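Local atomic coordinates of ABC transporter periplasmic-binding protein YtfQ (Mycobacterium smegmatis, PDB entry 6HBD), a protein that binds galactofuranose in the cleft between its two domains and probably delivers furanose sugars to an ABC transporter for uptake. Residues A[152-157]-A[184-189]. Sequence-based numbering, arbitrary orientation.
With GZL (beta-D-galactofuranose), chain L.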
ATOM      1  N   GLU A 152       0.737   7.600  -9.938  1.00 53.86           N
ATOM      2  CA  GLU A 152       0.686   7.965  -8.530  1.00 53.69           C
ATOM      3  C   GLU A 152      -0.587   7.435  -7.864  1.00 57.88           C
ATOM      4  O   GLU A 152      -1.646   7.415  -8.480  1.00 56.12           O
ATOM      5  CB  GLU A 152       0.760   9.495  -8.355  1.00 54.88           C
ATOM      6  CG  GLU A 152       2.034  10.138  -8.866  1.00 65.21           C
ATOM      7  CD  GLU A 152       2.011  11.654  -8.801  1.00 96.51           C
ATOM      8  OE1 GLU A 152       0.956  12.248  -9.126  1.00104.96           O
ATOM      9  OE2 GLU A 152       3.051  12.251  -8.441  1.00 87.76           O
ATOM     10  N   GLY A 153      -0.474   7.015  -6.606  1.00 54.31           N
ATOM     11  CA  GLY A 153      -1.628   6.546  -5.861  1.00 54.72           C
ATOM     12  C   GLY A 153      -2.512   7.695  -5.441  1.00 59.87           C
ATOM     13  O   GLY A 153      -2.178   8.854  -5.711  1.00 58.94           O
ATOM     14  N   THR A 154      -3.613   7.383  -4.727  1.00 58.41           N
ATOM     15  CA  THR A 154      -4.565   8.369  -4.214  1.00 60.26           C
ATOM     16  C   THR A 154      -3.848   9.616  -3.681  1.00 69.41           C
ATOM     17  O   THR A 154      -2.929   9.499  -2.866  1.00 69.83           O
ATOM     18  CB  THR A 154      -5.455   7.737  -3.135  1.00 67.77           C
ATOM     19  OG1 THR A 154      -6.335   6.810  -3.769  1.00 74.25           O
ATOM     20  CG2 THR A 154      -6.273   8.770  -2.346  1.00 63.62           C
ATOM     21  N   THR A 155      -4.267  10.803  -4.171  1.00 67.47           N
ATOM     22  CA  THR A 155      -3.728  12.104  -3.771  1.00 66.95           C
ATOM     23  C   THR A 155      -3.926  12.292  -2.263  1.00 69.38           C
ATOM     24  O   THR A 155      -5.076  12.330  -1.809  1.00 69.25           O
ATOM     25  CB  THR A 155      -4.438  13.209  -4.595  1.00 74.99           C
ATOM     26  OG1 THR A 155      -3.929  13.176  -5.935  1.00 73.67           O
ATOM     27  CG2 THR A 155      -4.276  14.610  -3.993  1.00 73.08           C
ATOM     28  N   GLY A 156      -2.823  12.373  -1.513  1.00 64.37           N
ATOM     29  CA  GLY A 156      -2.874  12.583  -0.066  1.00 64.18           C
ATOM     30  C   GLY A 156      -2.609  11.373   0.802  1.00 67.39           C
ATOM     31  O   GLY A 156      -2.414  11.519   2.013  1.00 67.14           O
ATOM     32  N   ALA A 157      -2.612  10.168   0.201  1.00 63.03           N
ATOM     33  CA  ALA A 157      -2.350   8.913   0.908  1.00 60.79           C
ATOM     34  C   ALA A 157      -0.838   8.794   1.214  1.00 60.23           C
ATOM     35  O   ALA A 157       0.014   9.087   0.349  1.00 58.45           O
ATOM     36  CB  ALA A 157      -2.823   7.725   0.076  1.00 61.18           C
ATOM     37  N   THR A 184      -1.842  10.951 -10.796  1.00 65.99           N
ATOM     38  CA  THR A 184      -2.615  10.079  -9.917  1.00 66.21           C
ATOM     39  C   THR A 184      -3.531   9.150 -10.709  1.00 71.39           C
ATOM     40  O   THR A 184      -4.129   9.565 -11.694  1.00 72.51           O
ATOM     41  CB  THR A 184      -3.364  10.839  -8.782  1.00 70.93           C
ATOM     42  OG1 THR A 184      -4.204   9.931  -8.059  1.00 65.01           O
ATOM     43  CG2 THR A 184      -4.213  11.985  -9.279  1.00 71.99           C
ATOM     44  N   GLY A 185      -3.573   7.899 -10.269  1.00 66.21           N
ATOM     45  CA  GLY A 185      -4.404   6.838 -10.805  1.00 64.78           C
ATOM     46  C   GLY A 185      -5.311   6.244  -9.743  1.00 68.12           C
ATOM     47  O   GLY A 185      -5.791   5.126  -9.912  1.00 69.14           O
ATOM     48  N   ASP A 186      -5.491   6.948  -8.605  1.00 63.74           N
ATOM     49  CA  ASP A 186      -6.358   6.587  -7.478  1.00 63.92           C
ATOM     50  C   ASP A 186      -6.174   5.149  -6.886  1.00 64.47           C
ATOM     51  O   ASP A 186      -7.048   4.692  -6.124  1.00 62.43           O
ATOM     52  CB  ASP A 186      -7.828   6.812  -7.883  1.00 66.76           C
ATOM     53  CG  ASP A 186      -8.725   7.280  -6.739  1.00 91.03           C
ATOM     54  OD1 ASP A 186      -8.306   8.192  -5.984  1.00 93.41           O
ATOM     55  OD2 ASP A 186      -9.856   6.746  -6.608  1.00 99.09           O
ATOM     56  N   PHE A 187      -5.010   4.486  -7.179  1.00 57.97           N
ATOM     57  CA  PHE A 187      -4.695   3.119  -6.758  1.00 56.06           C
ATOM     58  C   PHE A 187      -5.707   2.059  -7.336  1.00 58.02           C
ATOM     59  O   PHE A 187      -5.912   0.996  -6.722  1.00 57.50           O
ATOM     60  CB  PHE A 187      -4.541   3.023  -5.200  1.00 56.68           C
ATOM     61  CG  PHE A 187      -3.256   3.498  -4.551  1.00 56.24           C
ATOM     62  CD1 PHE A 187      -2.029   3.244  -5.138  1.00 58.30           C
ATOM     63  CD2 PHE A 187      -3.255   3.952  -3.247  1.00 56.51           C
ATOM     64  CE1 PHE A 187      -0.828   3.521  -4.470  1.00 57.91           C
ATOM     65  CE2 PHE A 187      -2.058   4.282  -2.598  1.00 58.19           C
ATOM     66  CZ  PHE A 187      -0.852   4.066  -3.215  1.00 55.52           C
ATOM     67  N   THR A 188      -6.259   2.314  -8.548  1.00 51.72           N
ATOM     68  CA  THR A 188      -7.201   1.397  -9.206  1.00 51.15           C
ATOM     69  C   THR A 188      -6.656   0.898 -10.536  1.00 54.30           C
ATOM     70  O   THR A 188      -5.732   1.491 -11.087  1.00 51.46           O
ATOM     71  CB  THR A 188      -8.543   2.073  -9.427  1.00 60.00           C
ATOM     72  OG1 THR A 188      -8.362   3.221 -10.266  1.00 65.36           O
ATOM     73  CG2 THR A 188      -9.215   2.453  -8.131  1.00 56.41           C
ATOM     74  N   ARG A 189      -7.220  -0.212 -11.030  1.00 53.98           N
ATOM     75  CA  ARG A 189      -6.849  -0.756 -12.340  1.00 56.05           C
ATOM     76  C   ARG A 189      -7.345   0.199 -13.437  1.00 61.42           C
ATOM     77  O   ARG A 189      -6.582   0.536 -14.339  1.00 60.39           O
ATOM     78  CB  ARG A 189      -7.483  -2.136 -12.593  1.00 59.54           C
ATOM     79  CG  ARG A 189      -6.736  -3.333 -12.027  1.00 74.11           C
ATOM     80  CD  ARG A 189      -6.685  -4.454 -13.053  1.00 88.67           C
ATOM     81  NE  ARG A 189      -6.434  -5.760 -12.447  1.00106.42           N
ATOM     82  CZ  ARG A 189      -6.455  -6.911 -13.115  1.00127.92           C
ATOM     83  NH1 ARG A 189      -6.709  -6.929 -14.423  1.00118.56           N
ATOM     84  NH2 ARG A 189      -6.221  -8.056 -12.481  1.00115.61           N
TER
HETATM   85  C6  GZL L 410       0.021   0.354   1.633  1.00 46.65           C
HETATM   86  C5  GZL L 410      -1.477   0.456   1.441  1.00 48.07           C
HETATM   87  C4  GZL L 410      -1.850   0.793   0.008  1.00 47.40           C
HETATM   88  C3  GZL L 410      -1.402  -0.223  -1.037  1.00 47.10           C
HETATM   89  C2  GZL L 410      -2.398   0.043  -2.150  1.00 46.92           C
HETATM   90  O6  GZL L 410       0.327   0.215   3.015  1.00 49.02           O
HETATM   91  O5  GZL L 410      -2.052   1.388   2.361  1.00 50.31           O
HETATM   92  O4  GZL L 410      -3.289   0.802  -0.123  1.00 47.90           O
HETATM   93  O3  GZL L 410      -0.075  -0.056  -1.508  1.00 46.14           O
HETATM   94  C1  GZL L 410      -3.685   0.190  -1.358  1.00 47.76           C
HETATM   95  O2  GZL L 410      -2.514  -1.009  -3.097  1.00 50.30           O
HETATM   96  O1  GZL L 410      -4.429   1.042  -2.153  1.00 49.07           O
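Phe187 lies flat between Gly153 and the bound beta-D-galactofuranose. On one face of its ring sits Gly153 CA, 3.5 Å from the centroid and 16° off the normal, a CH-pi contact, with Thr154 N beside it over the rim. The opposite face is given to the sugar, whose C2 stands 4.1 Å above the middle of the ring. Ala157 CB comes in obliquely at CE2. CG, anti to the carbonyl carbon and beside the backbone N (chi1 -78°), sets the ring between Gly153 and the sugar. Gly153, with no side chain, lets its CA lie directly against the ring face. Aromatic rings packed against a sugar are common in sugar-binding proteins, and here the backbone of Gly153 backs the ring.

Next to the ring, the two chains are stitched together. Gly185 N gives a short, straight bond of 2.7 Å to Glu152 O, continuing the parallel pairing of Glu152 with Thr184. Thr184 OG1 does two jobs: it donates to Gly153 O from above the carbonyl plane, at 3.3 Å, and accepts from Asp186 N in an ST turn. Having OG1 anti to the backbone N (chi1 174°) turns it inward for both. Further out, Thr154 OG1 donates to Asp186 OD1, meeting the carboxylate from above its plane at 3.3 Å. The Glu152 carboxylate makes a salt bridge with Lys164 through OE2, while OE1 lies 3.5 Å from Thr184 N.

Both segments run from the C-terminal ends of neighbouring parallel strands, 146-152 and 177-184, the latter at the sheet edge, through loops toward helices: 158-171 after Ala157 and 189-202 after the N-cap Thr188. Pro159 and Arg163 of helix 158-171 and Met216 of helix 214-226 also touch Phe187.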